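Local coordinates for protein tRNA (guanine-N(1)-)-methyltransferase (PDB 7KFF) that transfers a methyl group from S-adenosyl-L-methionine to N1 of guanine in tRNA, probably at position 37, as a knotted SPOUT-family methyltransferase, at residues E249-E252 / V253-S256; L204-A207 / E208-R212. All blocks are in the same frame, centred on the assembly; numbering follows the deposited sequence.

How the interactions relate
From the N terminus, interaction 2 comes first: it lies on helix 200-211, buried about 5 Å from the centre of the chain, where the helix packs on strand 17-23 and helix 35-42 of its own subunit and on the second subunit. Interaction 1 follows in series, after strand 248-249, and belongs to the loop leading into helix 259-277. Each contact closes only a turn of continuous chain, so the two neither nest nor cross. Their centres are about 34 Å apart and their nearest atoms about 20 Å, without touching. What they share is the dimer: residues 204-212 meet the second subunit near the protein centre, residues 249-256 meet it far out on the C-terminal part.

Interaction 1. Residues E249-E252 / V253-S256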
loop_
_atom_site.group_PDB
_atom_site.type_symbol
_atom_site.label_atom_id
_atom_site.label_comp_id
_atom_site.label_asym_id
_atom_site.label_seq_id
_atom_site.Cartn_x
_atom_site.Cartn_y
_atom_site.Cartn_z
ATOM N N GLU A 249 -7.240 -31.389 6.429
ATOM C CA GLU A 249 -6.722 -31.601 7.769
ATOM C C GLU A 249 -5.564 -30.653 8.042
ATOM O O GLU A 249 -4.760 -30.356 7.154
ATOM C CB GLU A 249 -6.191 -33.022 7.923
ATOM C CG GLU A 249 -7.227 -34.095 7.875
ATOM C CD GLU A 249 -6.630 -35.475 8.164
ATOM O OE1 GLU A 249 -7.010 -36.443 7.482
ATOM O OE2 GLU A 249 -5.770 -35.584 9.067
ATOM N N VAL A 250 -5.492 -30.171 9.278
ATOM C CA VAL A 250 -4.318 -29.387 9.676
ATOM C C VAL A 250 -3.103 -30.306 9.689
ATOM O O VAL A 250 -3.233 -31.493 10.046
ATOM C CB VAL A 250 -4.540 -28.751 11.051
ATOM C CG1 VAL A 250 -5.833 -27.935 11.063
ATOM C CG2 VAL A 250 -4.530 -29.822 12.139
ATOM N N PRO A 251 -1.925 -29.830 9.301
ATOM C CA PRO A 251 -0.734 -30.688 9.319
ATOM C C PRO A 251 -0.563 -31.402 10.651
ATOM O O PRO A 251 -0.609 -30.789 11.719
ATOM C CB PRO A 251 0.409 -29.711 9.048
ATOM C CG PRO A 251 -0.235 -28.623 8.238
ATOM C CD PRO A 251 -1.625 -28.475 8.796
ATOM N N GLU A 252 -0.356 -32.719 10.579
ATOM C CA GLU A 252 -0.385 -33.525 11.791
ATOM C C GLU A 252 0.714 -33.126 12.766
ATOM O O GLU A 252 0.534 -33.246 13.980
ATOM C CB GLU A 252 -0.297 -35.007 11.432
ATOM C CG GLU A 252 -0.611 -35.920 12.595
ATOM C CD GLU A 252 -1.017 -37.312 12.151
ATOM O OE1 GLU A 252 -1.351 -37.488 10.958
ATOM O OE2 GLU A 252 -1.002 -38.231 12.998
ATOM N N VAL A 253 1.849 -32.632 12.272
ATOM C CA VAL A 253 2.904 -32.208 13.189
ATOM C C VAL A 253 2.384 -31.170 14.175
ATOM O O VAL A 253 2.838 -31.115 15.327
ATOM C CB VAL A 253 4.133 -31.696 12.413
ATOM C CG1 VAL A 253 3.802 -30.467 11.585
ATOM C CG2 VAL A 253 5.297 -31.393 13.376
ATOM N N LEU A 254 1.444 -30.322 13.747
ATOM C CA LEU A 254 0.981 -29.255 14.623
ATOM C C LEU A 254 0.176 -29.769 15.809
ATOM O O LEU A 254 0.001 -29.028 16.780
ATOM C CB LEU A 254 0.154 -28.245 13.830
ATOM C CG LEU A 254 0.934 -27.535 12.725
ATOM C CD1 LEU A 254 0.029 -26.546 11.982
ATOM C CD2 LEU A 254 2.169 -26.822 13.283
ATOM N N THR A 255 -0.307 -31.008 15.759
ATOM C CA THR A 255 -1.023 -31.612 16.876
ATOM C C THR A 255 -0.167 -32.617 17.637
ATOM O O THR A 255 -0.691 -33.373 18.467
ATOM C CB THR A 255 -2.303 -32.286 16.382
ATOM O OG1 THR A 255 -1.975 -33.377 15.521
ATOM C CG2 THR A 255 -3.171 -31.301 15.610
ATOM N N SER A 256 1.141 -32.638 17.373
ATOM C CA SER A 256 2.029 -33.625 17.971
ATOM C C SER A 256 2.538 -33.207 19.342
ATOM O O SER A 256 3.017 -34.060 20.096
ATOM C CB SER A 256 3.246 -33.834 17.070
ATOM O OG SER A 256 4.103 -32.700 17.107
#
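V253 continues a short 3-10 turn already begun at E252, which joins strand 248-249 to helix 259-277; its CG1 comes within 4.3 Å of P251 CB while the side chain leans on K261 and W265 of that helix. One residue on, L254 N donates to P251 O at 2.9 Å, the first i to i+3 bond, with the donor 43° above the carbonyl plane. The leucine runs side by side with the proline ring, CD1 4.1 Å from P251 CD, and both rest on Y239 and W265; L254 also packs on F69 of the second subunit, so the turn meets both the helix and the dimer partner. T255 then grips E252 O twice. Its N makes the next i to i+3 bond, and its OG1 reaches the same oxygen at 2.9 Å, tilted 17° from the carbonyl plane, because chi1 of 65° sets OG1 between backbone N and carbonyl carbon. The same torsion turns T255 CG2 back toward V250, a less certain contact since V250 has two conformers. At S256 the chain makes its way toward helix 259-277, and S256 N and OG both donate to V253 O, the hydroxyl at 2.7 Å in the carbonyl plane, on a lone pair.

Interaction 2. Residues L204-A207 / E208-R212; sequences LVIA and EAVVR
L204 to A207 and E208 to V211 are joined by four consecutive i to i+4 backbone bonds, from E208 N to L204 O at 3.0 Å through to V211 N to A207 O at 2.8 Å. Of the four, V210 N reaches I206 O nearly along the C=O axis. On that same turn the side chains of I206 and V210 lie side by side and point the same way, CG2 of I206 3.9 Å from CG2 of V210, and both pack on W156 of helix 150-156. A chi1 of 171° turns V210 CG2 back over the preceding turn, 3.2 Å from I206 O. V211 repeats this one residue later, its CG2 3.3 Å from A207 O. This is helix 200-211 of the SPOUT methyltransferase domain, whose trefoil knot, as in other SPOUT enzymes, forms the methyl-donor pocket, here occupied by S-adenosyl-L-homocysteine. The helix is buried along this length: A207 and V211 both touch L37 of helix 35-42, and A207 also meets L19 of strand 17-23. E208 takes the side facing the second subunit. Its CG lies 3.4 Å from L204 O, and the chain then bends at chi2 (-149°) to carry the carboxylate across the dimer interface, where OE1 accepts from the backbone N of both I197 and G198 of the second subunit. Two main-chain donors on one oxygen should help stabilise its negative charge. The end of the R212 side chain leads away from 204-207; the side chain is about 5 Å from the bound ligand, and NH2 forms a salt bridge with D227 OD1.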
loop_
_atom_site.group_PDB
_atom_site.type_symbol
_atom_site.label_atom_id
_atom_site.label_comp_id
_atom_site.label_asym_id
_atom_site.label_seq_id
_atom_site.Cartn_x
_atom_site.Cartn_y
_atom_site.Cartn_z
ATOM N N LEU A 204 -2.599 5.970 5.115
ATOM C CA LEU A 204 -3.174 4.907 5.932
ATOM C C LEU A 204 -2.247 3.694 6.012
ATOM O O LEU A 204 -2.106 3.082 7.079
ATOM C CB LEU A 204 -4.538 4.502 5.365
ATOM C CG LEU A 204 -5.635 5.579 5.328
ATOM C CD1 LEU A 204 -6.890 5.002 4.722
ATOM C CD2 LEU A 204 -5.892 6.126 6.707
ATOM N N VAL A 205 -1.608 3.337 4.888
ATOM C CA VAL A 205 -0.676 2.214 4.854
ATOM C C VAL A 205 0.497 2.467 5.783
ATOM O O VAL A 205 0.843 1.631 6.631
ATOM C CB VAL A 205 -0.208 1.960 3.415
ATOM C CG1 VAL A 205 0.996 1.036 3.404
ATOM C CG2 VAL A 205 -1.338 1.395 2.558
ATOM N N ILE A 206 1.147 3.613 5.620
ATOM C CA ILE A 206 2.337 3.920 6.409
ATOM C C ILE A 206 1.979 4.032 7.886
ATOM O O ILE A 206 2.699 3.530 8.763
ATOM C CB ILE A 206 3.013 5.188 5.864
ATOM C CG1 ILE A 206 3.590 4.934 4.465
ATOM C CG2 ILE A 206 4.092 5.654 6.815
ATOM C CD1 ILE A 206 3.941 6.202 3.688
ATOM N N ALA A 207 0.844 4.660 8.181
ATOM C CA ALA A 207 0.417 4.794 9.566
ATOM C C ALA A 207 0.218 3.439 10.229
ATOM O O ALA A 207 0.628 3.252 11.380
ATOM C CB ALA A 207 -0.833 5.660 9.652
ATOM N N GLU A 208 -0.418 2.493 9.538
ATOM C CA GLU A 208 -0.588 1.171 10.137
ATOM C C GLU A 208 0.762 0.544 10.457
ATOM O O GLU A 208 0.969 0.006 11.553
ATOM C CB GLU A 208 -1.374 0.237 9.213
ATOM C CG GLU A 208 -2.853 0.476 9.170
ATOM C CD GLU A 208 -3.683 -0.772 8.910
ATOM O OE1 GLU A 208 -3.124 -1.876 8.659
ATOM O OE2 GLU A 208 -4.917 -0.629 8.954
ATOM N N ALA A 209 1.682 0.568 9.494
ATOM C CA ALA A 209 2.958 -0.115 9.648
ATOM C C ALA A 209 3.826 0.525 10.717
ATOM O O ALA A 209 4.583 -0.170 11.402
ATOM C CB ALA A 209 3.687 -0.158 8.315
ATOM N N VAL A 210 3.734 1.843 10.872
ATOM C CA VAL A 210 4.514 2.563 11.877
ATOM C C VAL A 210 3.882 2.446 13.257
ATOM O O VAL A 210 4.565 2.121 14.233
ATOM C CB VAL A 210 4.660 4.036 11.452
ATOM C CG1 VAL A 210 5.275 4.879 12.557
ATOM C CG2 VAL A 210 5.498 4.119 10.171
ATOM N N VAL A 211 2.587 2.746 13.370
ATOM C CA VAL A 211 1.975 2.826 14.695
ATOM C C VAL A 211 1.934 1.463 15.365
ATOM O O VAL A 211 2.018 1.378 16.596
ATOM C CB VAL A 211 0.595 3.511 14.606
ATOM C CG1 VAL A 211 -0.137 3.430 15.939
ATOM C CG2 VAL A 211 0.746 4.974 14.138
ATOM N N ARG A 212 1.808 0.387 14.597
ATOM C CA ARG A 212 1.789 -0.928 15.228
ATOM C C ARG A 212 3.108 -1.277 15.909
ATOM O O ARG A 212 3.143 -2.236 16.687
ATOM C CB ARG A 212 1.404 -2.025 14.250
ATOM C CG ARG A 212 2.441 -2.324 13.212
ATOM C CD ARG A 212 1.996 -3.413 12.232
ATOM N NE ARG A 212 1.976 -4.777 12.761
ATOM C CZ ARG A 212 3.040 -5.572 12.866
ATOM N NH1 ARG A 212 4.240 -5.151 12.534
ATOM N NH2 ARG A 212 2.891 -6.801 13.313
#